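Local coordinates for protein, Family 18 Chitinase (Crocus vernus, PDB 3SIM) that probably binds and hydrolyses chitin as a plant glycoside hydrolase of family 18, built on a TIM barrel, at residues 55-58 with 59-62; 147-151 with 152-156; 228-231 with 232-236; 239-242 with 243-246. All coordinates share one frame; numbering follows the deposited sequence.

Contact 1. Residues 55-58 with 59-62; sequences FWDS and SILG
Asp57 grips the turn that follows it with both its backbone carbonyl and its carboxylate. Its O takes two N-H groups from the next turn of chain: Leu61 N, 2.9 Å from Asp57 O, arrives nearly in line with the C=O bond, while Ile60 N approaches from above the carbonyl plane, well off a lone pair. On the side-chain branch, CG lies anti to the backbone N (chi1 -174°), which swings the carboxylate over the start of 59-62. There OD1 receives a weak bond from Ser59 N at 3.0 Å, closing an Asx turn, and Ser59 OG lies 3.0 Å from Asp57 OD1 as well. A water bridges the other oxygen to the same hydroxyl, donating to Asp57 OD2 at 2.8 Å. Ile60 CD1 rests 3.4 Å from Asp57 OD2, the two side chains slanting across each other. This compact turn links strand 53-54 to helix 63-72 in the TIM barrel and delivers Gly62 to the N-cap of that helix. On its inner side Trp56 reaches over to Leu61 with the edge of its indole: Trp56 NE1 donates to Leu61 O over 3.2 Å, the acceptor within 7° of the ring plane, and CD1 packs on Leu61 CB at 3.8 Å. Tyr117 meets the same indole edge-to-face, and Leu33 of strand 28-37 touches both Trp56 and Leu61. A phenylalanine in place of Trp56 has no ring N-H and would probably leave Leu61 O without this partner and the turn less firmly tied to the buried side.

Contact 2. Residues 147-151 with 152-156; sequences TLKKN and GVISF
Ile154 folds back onto the last turn of helix 134-150 and packs against both Leu148 and Lys149. Its CG1 sits between its own backbone N and carbonyl carbon (chi1 71°), which turns the branch toward the helix: Ile154 CD1 comes 3.9 Å from Leu148 CB, and Ile154 CG1 lies 3.7 Å from Lys149 CG, against the methylene chain of the lysine. Val153 closes the same apolar side, its CB 4.2 Å from Leu148 CD2. Ile114 of helix 99-116 touches both Val153 and Ile154, so this close-packed side faces the neighbouring helix of the barrel. The backbone between is a Schellman motif. Gly152 has the positive phi (74°) that ends the helix, its N bonds to Lys149 O at 3.2 Å from well above the carbonyl plane, and Val153 N reaches back to Leu148 O at 3.0 Å in a weak bond. The Leu148–Val153 pair is the apolar contact that commonly accompanies this cap. The other side is looser and wetter: Asn151 and Gly152 are exposed, with Asn151 CB meeting Val153 CG2 and its amide leading away, and a water donates to both Lys149 O, at 3.0 Å, and Ile154 O. The extended Lys149 chain runs past Ser155 to place NZ on Ala179 O. Two backbone donors, one in a weak bond, and a water thus take up the carbonyls of Leu148 and Lys149, while the aliphatic parts of Leu148, Lys149, Val153 and Ile154 keep the turn into strand 156-159 closed on its inner side.

Contact 3. Residues 228-231 with 232-236; sequences LPVD and KGFFD
The irregular first turn of helix 230-243 is closed by Leu228 and Pro229 against Lys232, Gly233 and Phe234. Pro229 O takes Lys232 N at 2.9 Å, from above its carbonyl plane, and a weak bond from Phe234 N at 3.4 Å; this longer reach goes with a wider, pi-type turn at 232-234. A water sits in the opened turn, donating to Val230 O at 2.8 Å and accepting from Gly233 N and, at 2.9 Å, from Phe235 N. Leu228 lays its two methyls along one side of the backbone: CD1 lies 3.4 Å from Phe234 CA, and CD2 is 3.5 Å from Lys232 O. Gly233, with phi near 120°, passes close beneath them. An alanine at Leu228 lacks both methyls and would probably leave a gap over the Gly233–Phe234 peptide, making the wide turn less well supported. Val230 and Phe235 run side by side, Val230 CG1 being 4.0 Å from Phe235 CE2. With CG anti to its N (chi1 171°), Phe234 is carried toward the sheet, where its ring meets Phe219 edge-to-face; its CD1 also stands over the centre of the Phe235 ring. Asp231 turns OD2 to the hydroxyl of Tyr265. Strand 215-220, this helix and strand 250-253 form a beta-alpha-beta crossover, the repeating unit of a TIM barrel.

Contact 4. Residues 239-242 with 243-246; sequences TSLK and NKGK
A C-terminal helix cap joins 239-242 to 243-246, where helix 230-243 ends and the chain turns toward strand 250-253; Leu241 and Lys246 meet across it. The helical pattern runs on at first, with Asn243 N giving a nearly straight bond (166°) to Thr239 O and Lys244 N bonding to Ser240 O. It then changes into a Schellman motif: Gly245 N binds Lys242 O at 3.1 Å from above the carbonyl plane, and Lys246 N reaches Leu241 O at 2.9 Å. Gly245 takes the positive phi (74°) at which a beta carbon would press on the preceding carbonyl. Leu241 CD2 packs at 4.0 Å on Lys246 CB, the two side chains crossing at about a right angle, and Leu200 and Tyr203 of helix 196-209 touch the same leucine. Toward solvent, Lys244 curls back, bent at three torsions, until its CD is 3.2 Å from Ser240 O. Asn243 lies alongside Thr239, its ND2 3.8 Å from Thr239 CG2. Two lysines have firm ends beyond the turn: Lys242 NZ bonds to Ser275 O and Phe272 O, and Lys246 NZ to Asn204 OD1. The carbonyls of residues 239 to 242 all find backbone donors here, whereas Lys244 NZ and Lys246 NZ, modelled 2.7 Å apart, are two like donors that would probably repel each other if both were charged, which leaves the placing of the Lys244 end doubtful.

Overall arrangement
From the N terminus the four contacts follow in series, none enclosing or crossing another, and each closes a short local turn. Contact 1 shapes the loop from strand 53-54 into helix 63-72. Contact 2 ends helix 134-150 and leads into strand 156-159; its centre is about 23 Å from that of contact 1. Contacts 3 and 4 begin and end the same helix, 230-243, with centres about 15 Å apart, so together they frame the crossover from strand 215-220 to strand 250-253. Contacts 2 and 4 share the Schellman way of ending a barrel helix. Contact 4 lies across the chain's centre from contact 1, as contact 3 does from contact 2.

Contact 1. Residues 55-58 with 59-62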
loop_
_atom_site.group_PDB
_atom_site.type_symbol
_atom_site.label_atom_id
_atom_site.label_comp_id
_atom_site.label_asym_id
_atom_site.label_seq_id
_atom_site.Cartn_x
_atom_site.Cartn_y
_atom_site.Cartn_z
ATOM N N PHE A 55 7.257 -5.465 -11.315
ATOM C CA PHE A 55 8.154 -4.326 -11.554
ATOM C C PHE A 55 9.196 -3.999 -10.487
ATOM O O PHE A 55 10.008 -3.160 -10.651
ATOM C CB PHE A 55 7.386 -3.104 -12.024
ATOM C CG PHE A 55 6.857 -3.213 -13.421
ATOM C CD1 PHE A 55 5.672 -3.808 -13.653
ATOM C CD2 PHE A 55 7.544 -2.723 -14.499
ATOM C CE1 PHE A 55 5.198 -3.935 -14.891
ATOM C CE2 PHE A 55 7.048 -2.827 -15.749
ATOM C CZ PHE A 55 5.885 -3.445 -15.950
ATOM N N TRP A 56 9.107 -4.687 -9.365
ATOM C CA TRP A 56 10.198 -4.713 -8.417
ATOM C C TRP A 56 11.246 -5.699 -8.848
ATOM O O TRP A 56 11.013 -6.486 -9.723
ATOM C CB TRP A 56 9.790 -4.999 -6.961
ATOM C CG TRP A 56 9.356 -6.360 -6.655
ATOM C CD1 TRP A 56 10.099 -7.358 -6.158
ATOM C CD2 TRP A 56 8.070 -6.880 -6.830
ATOM N NE1 TRP A 56 9.371 -8.475 -6.019
ATOM C CE2 TRP A 56 8.103 -8.210 -6.416
ATOM C CE3 TRP A 56 6.867 -6.347 -7.277
ATOM C CZ2 TRP A 56 7.003 -9.002 -6.447
ATOM C CZ3 TRP A 56 5.800 -7.128 -7.309
ATOM C CH2 TRP A 56 5.860 -8.446 -6.909
ATOM N N ASP A 57 12.376 -5.624 -8.189
ATOM C CA ASP A 57 13.540 -6.442 -8.511
ATOM C C ASP A 57 13.559 -7.790 -7.741
ATOM O O ASP A 57 13.939 -7.860 -6.606
ATOM C CB ASP A 57 14.828 -5.596 -8.356
ATOM C CG ASP A 57 16.114 -6.326 -8.802
ATOM O OD1 ASP A 57 16.128 -7.487 -9.008
ATOM O OD2 ASP A 57 17.101 -5.685 -8.895
ATOM N N SER A 58 13.173 -8.830 -8.449
ATOM C CA SER A 58 13.090 -10.169 -7.910
ATOM C C SER A 58 14.418 -10.750 -7.451
ATOM O O SER A 58 14.450 -11.557 -6.636
ATOM C CB SER A 58 12.351 -11.143 -8.812
ATOM O OG SER A 58 12.999 -11.464 -9.975
ATOM N N SER A 59 15.509 -10.267 -7.985
ATOM C CA SER A 59 16.775 -10.697 -7.499
ATOM C C SER A 59 17.182 -10.189 -6.113
ATOM O O SER A 59 18.046 -10.690 -5.500
ATOM C CB SER A 59 17.841 -10.506 -8.519
ATOM O OG SER A 59 18.421 -9.300 -8.328
ATOM N N ILE A 60 16.575 -9.109 -5.707
ATOM C CA ILE A 60 16.733 -8.607 -4.363
ATOM C C ILE A 60 15.563 -8.994 -3.420
ATOM O O ILE A 60 15.776 -9.467 -2.357
ATOM C CB ILE A 60 16.978 -7.088 -4.371
ATOM C CG1 ILE A 60 18.295 -6.757 -5.059
ATOM C CG2 ILE A 60 17.024 -6.504 -3.022
ATOM C CD1 ILE A 60 18.257 -5.480 -5.659
ATOM N N LEU A 61 14.342 -8.724 -3.838
ATOM C CA LEU A 61 13.122 -9.179 -3.185
ATOM C C LEU A 61 12.455 -10.431 -3.838
ATOM O O LEU A 61 11.488 -10.311 -4.528
ATOM C CB LEU A 61 12.152 -8.017 -3.086
ATOM C CG LEU A 61 12.854 -6.724 -2.682
ATOM C CD1 LEU A 61 12.027 -5.549 -2.899
ATOM C CD2 LEU A 61 13.385 -6.794 -1.303
ATOM N N GLY A 62 13.040 -11.590 -3.633
ATOM C CA GLY A 62 12.513 -12.811 -4.124
ATOM C C GLY A 62 11.858 -13.758 -3.131
ATOM O O GLY A 62 11.831 -13.518 -1.951
HETATM O O HOH W 1 19.530 -6.894 -9.346
#

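Contact 2. Residues 147-151 with 152-156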
loop_
_atom_site.group_PDB
_atom_site.type_symbol
_atom_site.label_atom_id
_atom_site.label_comp_id
_atom_site.label_asym_id
_atom_site.label_seq_id
_atom_site.Cartn_x
_atom_site.Cartn_y
_atom_site.Cartn_z
ATOM N N THR A 147 -12.694 -12.957 -4.971
ATOM C CA THR A 147 -12.257 -14.233 -5.529
ATOM C C THR A 147 -10.999 -14.819 -4.910
ATOM O O THR A 147 -10.953 -15.948 -4.596
ATOM C CB THR A 147 -12.024 -14.179 -7.080
ATOM O OG1 THR A 147 -13.218 -13.852 -7.729
ATOM C CG2 THR A 147 -11.538 -15.495 -7.625
ATOM N N LEU A 148 -9.981 -13.996 -4.770
ATOM C CA LEU A 148 -8.722 -14.383 -4.226
ATOM C C LEU A 148 -8.905 -14.871 -2.758
ATOM O O LEU A 148 -8.400 -15.885 -2.435
ATOM C CB LEU A 148 -7.707 -13.254 -4.355
ATOM C CG LEU A 148 -7.133 -12.925 -5.755
ATOM C CD1 LEU A 148 -6.208 -11.776 -5.620
ATOM C CD2 LEU A 148 -6.469 -14.070 -6.365
ATOM N N LYS A 149 -9.689 -14.147 -1.970
ATOM C CA LYS A 149 -10.032 -14.538 -0.611
ATOM C C LYS A 149 -10.817 -15.878 -0.546
ATOM O O LYS A 149 -10.490 -16.718 0.216
ATOM C CB LYS A 149 -10.760 -13.402 0.128
ATOM C CG LYS A 149 -9.907 -12.213 0.594
ATOM C CD LYS A 149 -10.645 -11.303 1.549
ATOM C CE LYS A 149 -9.773 -10.151 2.126
ATOM N NZ LYS A 149 -10.346 -9.357 3.127
ATOM N N LYS A 150 -11.804 -16.027 -1.396
ATOM C CA LYS A 150 -12.600 -17.247 -1.498
ATOM C C LYS A 150 -11.781 -18.501 -1.884
ATOM O O LYS A 150 -11.936 -19.455 -1.265
ATOM C CB LYS A 150 -13.820 -17.028 -2.364
ATOM C CG LYS A 150 -14.677 -18.189 -2.719
ATOM C CD LYS A 150 -15.746 -17.765 -3.716
ATOM C CE LYS A 150 -15.267 -17.845 -5.111
ATOM N NZ LYS A 150 -15.658 -16.792 -6.062
ATOM N N ASN A 151 -10.841 -18.388 -2.812
ATOM C CA ASN A 151 -9.963 -19.443 -3.304
ATOM C C ASN A 151 -8.844 -19.809 -2.309
ATOM O O ASN A 151 -8.102 -20.712 -2.510
ATOM C CB ASN A 151 -9.350 -19.093 -4.651
ATOM C CG ASN A 151 -10.343 -18.959 -5.738
ATOM O OD1 ASN A 151 -11.446 -19.323 -5.618
ATOM N ND2 ASN A 151 -9.917 -18.408 -6.813
ATOM N N GLY A 152 -8.773 -19.034 -1.239
ATOM C CA GLY A 152 -7.762 -19.108 -0.209
ATOM C C GLY A 152 -6.362 -18.588 -0.535
ATOM O O GLY A 152 -5.454 -18.912 0.132
ATOM N N VAL A 153 -6.221 -17.849 -1.619
ATOM C CA VAL A 153 -4.978 -17.247 -2.066
ATOM C C VAL A 153 -4.374 -16.112 -1.181
ATOM O O VAL A 153 -3.206 -15.995 -1.066
ATOM C CB VAL A 153 -5.055 -16.831 -3.572
ATOM C CG1 VAL A 153 -3.733 -16.367 -4.044
ATOM C CG2 VAL A 153 -5.558 -17.977 -4.411
ATOM N N ILE A 154 -5.229 -15.280 -0.623
ATOM C CA ILE A 154 -4.858 -14.220 0.303
ATOM C C ILE A 154 -5.659 -14.217 1.593
ATOM O O ILE A 154 -6.773 -14.573 1.620
ATOM C CB ILE A 154 -4.916 -12.800 -0.338
ATOM C CG1 ILE A 154 -6.365 -12.359 -0.596
ATOM C CG2 ILE A 154 -4.058 -12.701 -1.537
ATOM C CD1 ILE A 154 -6.523 -11.158 -1.337
ATOM N N SER A 155 -4.994 -13.871 2.668
ATOM C CA SER A 155 -5.580 -13.453 3.944
ATOM C C SER A 155 -6.228 -12.053 4.102
ATOM O O SER A 155 -7.260 -11.921 4.705
ATOM C CB SER A 155 -4.603 -13.650 5.062
ATOM O OG SER A 155 -4.395 -14.987 5.246
ATOM N N PHE A 156 -5.526 -11.040 3.609
ATOM C CA PHE A 156 -5.916 -9.655 3.714
ATOM C C PHE A 156 -5.792 -8.816 2.444
ATOM O O PHE A 156 -5.092 -9.150 1.517
ATOM C CB PHE A 156 -5.181 -8.951 4.883
ATOM C CG PHE A 156 -3.700 -8.834 4.701
ATOM C CD1 PHE A 156 -2.851 -9.859 5.026
ATOM C CD2 PHE A 156 -3.143 -7.676 4.217
ATOM C CE1 PHE A 156 -1.501 -9.745 4.844
ATOM C CE2 PHE A 156 -1.814 -7.561 4.058
ATOM C CZ PHE A 156 -0.989 -8.599 4.373
HETATM O O HOH W 2 -8.782 -16.852 2.705
#

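Contact 3. Residues 228-231 with 232-236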
loop_
_atom_site.group_PDB
_atom_site.type_symbol
_atom_site.label_atom_id
_atom_site.label_comp_id
_atom_site.label_asym_id
_atom_site.label_seq_id
_atom_site.Cartn_x
_atom_site.Cartn_y
_atom_site.Cartn_z
ATOM N N LEU A 228 2.273 16.636 6.831
ATOM C CA LEU A 228 2.844 16.934 8.123
ATOM C C LEU A 228 4.075 16.024 8.345
ATOM O O LEU A 228 3.961 14.883 8.581
ATOM C CB LEU A 228 1.813 16.655 9.187
ATOM C CG LEU A 228 1.825 17.260 10.574
ATOM C CD1 LEU A 228 1.520 16.326 11.699
ATOM C CD2 LEU A 228 3.005 18.197 10.857
ATOM N N PRO A 229 5.246 16.595 8.293
ATOM C CA PRO A 229 6.478 15.836 8.371
ATOM C C PRO A 229 6.659 15.069 9.658
ATOM O O PRO A 229 6.300 15.496 10.722
ATOM C CB PRO A 229 7.546 16.897 8.209
ATOM C CG PRO A 229 6.828 18.088 7.632
ATOM C CD PRO A 229 5.516 18.026 8.246
ATOM N N VAL A 230 7.317 13.942 9.481
ATOM C CA VAL A 230 7.436 12.908 10.470
ATOM C C VAL A 230 8.029 13.425 11.727
ATOM O O VAL A 230 7.702 12.985 12.747
ATOM C CB VAL A 230 8.483 11.842 10.179
ATOM C CG1 VAL A 230 8.107 10.545 10.804
ATOM C CG2 VAL A 230 9.009 11.826 8.752
ATOM N N ASP A 231 8.965 14.320 11.608
ATOM C CA ASP A 231 9.613 14.844 12.752
ATOM C C ASP A 231 9.317 16.280 13.045
ATOM O O ASP A 231 10.044 16.906 13.756
ATOM C CB ASP A 231 11.105 14.575 12.708
ATOM C CG ASP A 231 11.811 15.206 11.546
ATOM O OD1 ASP A 231 11.339 16.085 10.859
ATOM O OD2 ASP A 231 12.906 14.812 11.386
ATOM N N LYS A 232 8.275 16.780 12.423
ATOM C CA LYS A 232 7.772 18.120 12.666
ATOM C C LYS A 232 6.310 18.217 13.193
ATOM O O LYS A 232 5.599 19.119 12.951
ATOM C CB LYS A 232 8.141 19.062 11.554
ATOM C CG LYS A 232 9.657 19.297 11.513
ATOM C CD LYS A 232 10.117 20.173 10.382
ATOM C CE LYS A 232 11.483 20.775 10.623
ATOM N NZ LYS A 232 12.523 20.009 10.027
ATOM N N GLY A 233 5.962 17.244 13.987
ATOM C CA GLY A 233 4.716 17.187 14.674
ATOM C C GLY A 233 3.846 15.985 14.349
ATOM O O GLY A 233 2.874 15.796 14.979
ATOM N N PHE A 234 4.287 15.121 13.442
ATOM C CA PHE A 234 3.526 13.927 13.138
ATOM C C PHE A 234 3.286 13.097 14.421
ATOM O O PHE A 234 2.211 12.713 14.669
ATOM C CB PHE A 234 4.227 13.051 12.090
ATOM C CG PHE A 234 3.597 11.678 11.877
ATOM C CD1 PHE A 234 4.049 10.587 12.564
ATOM C CD2 PHE A 234 2.643 11.460 10.924
ATOM C CE1 PHE A 234 3.543 9.371 12.344
ATOM C CE2 PHE A 234 2.123 10.203 10.751
ATOM C CZ PHE A 234 2.566 9.194 11.493
ATOM N N PHE A 235 4.300 12.923 15.229
ATOM C CA PHE A 235 4.176 12.210 16.492
ATOM C C PHE A 235 3.242 12.837 17.546
ATOM O O PHE A 235 2.690 12.147 18.302
ATOM C CB PHE A 235 5.508 11.666 17.041
ATOM C CG PHE A 235 6.090 10.560 16.224
ATOM C CD1 PHE A 235 5.459 9.346 16.163
ATOM C CD2 PHE A 235 7.227 10.735 15.473
ATOM C CE1 PHE A 235 5.934 8.362 15.436
ATOM C CE2 PHE A 235 7.724 9.722 14.730
ATOM C CZ PHE A 235 7.058 8.531 14.704
ATOM N N ASP A 236 3.090 14.154 17.545
ATOM C CA ASP A 236 2.098 14.822 18.371
ATOM C C ASP A 236 0.652 14.497 17.981
ATOM O O ASP A 236 -0.140 14.228 18.795
ATOM C CB ASP A 236 2.318 16.325 18.393
ATOM C CG ASP A 236 3.649 16.692 18.987
ATOM O OD1 ASP A 236 4.114 15.984 19.851
ATOM O OD2 ASP A 236 4.260 17.633 18.556
HETATM O O HOH W 3 6.866 14.306 15.050
#

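Contact 4. Residues 239-242 with 243-246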
loop_
_atom_site.group_PDB
_atom_site.type_symbol
_atom_site.label_atom_id
_atom_site.label_comp_id
_atom_site.label_asym_id
_atom_site.label_seq_id
_atom_site.Cartn_x
_atom_site.Cartn_y
_atom_site.Cartn_z
ATOM N N THR A 239 0.078 10.861 18.784
ATOM C CA THR A 239 -0.167 10.753 20.201
ATOM C C THR A 239 -1.625 11.067 20.615
ATOM O O THR A 239 -2.170 10.329 21.326
ATOM C CB THR A 239 0.862 11.542 21.050
ATOM O OG1 THR A 239 2.128 10.965 20.928
ATOM C CG2 THR A 239 0.492 11.568 22.512
ATOM N N SER A 240 -2.220 12.116 20.063
ATOM C CA SER A 240 -3.612 12.430 20.294
ATOM C C SER A 240 -4.522 11.297 19.792
ATOM O O SER A 240 -5.424 10.902 20.490
ATOM C CB SER A 240 -4.032 13.721 19.618
ATOM O OG SER A 240 -3.387 14.816 20.137
ATOM N N LEU A 241 -4.222 10.778 18.608
ATOM C CA LEU A 241 -4.944 9.672 18.098
ATOM C C LEU A 241 -4.843 8.436 18.998
ATOM O O LEU A 241 -5.825 7.834 19.245
ATOM C CB LEU A 241 -4.562 9.398 16.661
ATOM C CG LEU A 241 -4.986 10.395 15.590
ATOM C CD1 LEU A 241 -4.594 9.989 14.201
ATOM C CD2 LEU A 241 -6.437 10.765 15.683
ATOM N N LYS A 242 -3.660 8.136 19.493
ATOM C CA LYS A 242 -3.453 7.009 20.369
ATOM C C LYS A 242 -4.280 7.104 21.705
ATOM O O LYS A 242 -4.960 6.193 22.018
ATOM C CB LYS A 242 -1.964 6.825 20.630
ATOM C CG LYS A 242 -1.528 5.508 21.209
ATOM C CD LYS A 242 -0.027 5.420 21.242
ATOM C CE LYS A 242 0.454 4.268 22.076
ATOM N NZ LYS A 242 1.839 4.357 22.473
ATOM N N ASN A 243 -4.264 8.258 22.345
ATOM C CA ASN A 243 -4.971 8.569 23.586
ATOM C C ASN A 243 -6.491 8.432 23.437
ATOM O O ASN A 243 -7.175 8.088 24.328
ATOM C CB ASN A 243 -4.582 9.952 24.114
ATOM C CG ASN A 243 -3.117 10.029 24.614
ATOM O OD1 ASN A 243 -2.503 9.065 24.908
ATOM N ND2 ASN A 243 -2.623 11.225 24.748
ATOM N N LYS A 244 -6.962 8.737 22.247
ATOM C CA LYS A 244 -8.342 8.643 21.896
ATOM C C LYS A 244 -8.855 7.251 21.439
ATOM O O LYS A 244 -9.969 7.083 21.208
ATOM C CB LYS A 244 -8.706 9.778 20.936
ATOM C CG LYS A 244 -8.822 11.096 21.574
ATOM C CD LYS A 244 -8.372 12.130 20.690
ATOM C CE LYS A 244 -9.338 12.407 19.664
ATOM N NZ LYS A 244 -9.120 11.596 18.612
ATOM N N GLY A 245 -8.001 6.273 21.351
ATOM C CA GLY A 245 -8.394 5.006 20.816
ATOM C C GLY A 245 -8.565 5.027 19.298
ATOM O O GLY A 245 -9.239 4.254 18.770
ATOM N N LYS A 246 -7.944 5.982 18.644
ATOM C CA LYS A 246 -8.056 6.152 17.201
ATOM C C LYS A 246 -6.862 5.743 16.280
ATOM O O LYS A 246 -6.877 6.055 15.141
ATOM C CB LYS A 246 -8.476 7.585 16.920
ATOM C CG LYS A 246 -9.860 8.030 17.404
ATOM C CD LYS A 246 -10.208 9.332 16.732
ATOM C CE LYS A 246 -11.350 10.075 17.310
ATOM N NZ LYS A 246 -11.312 11.495 17.030
#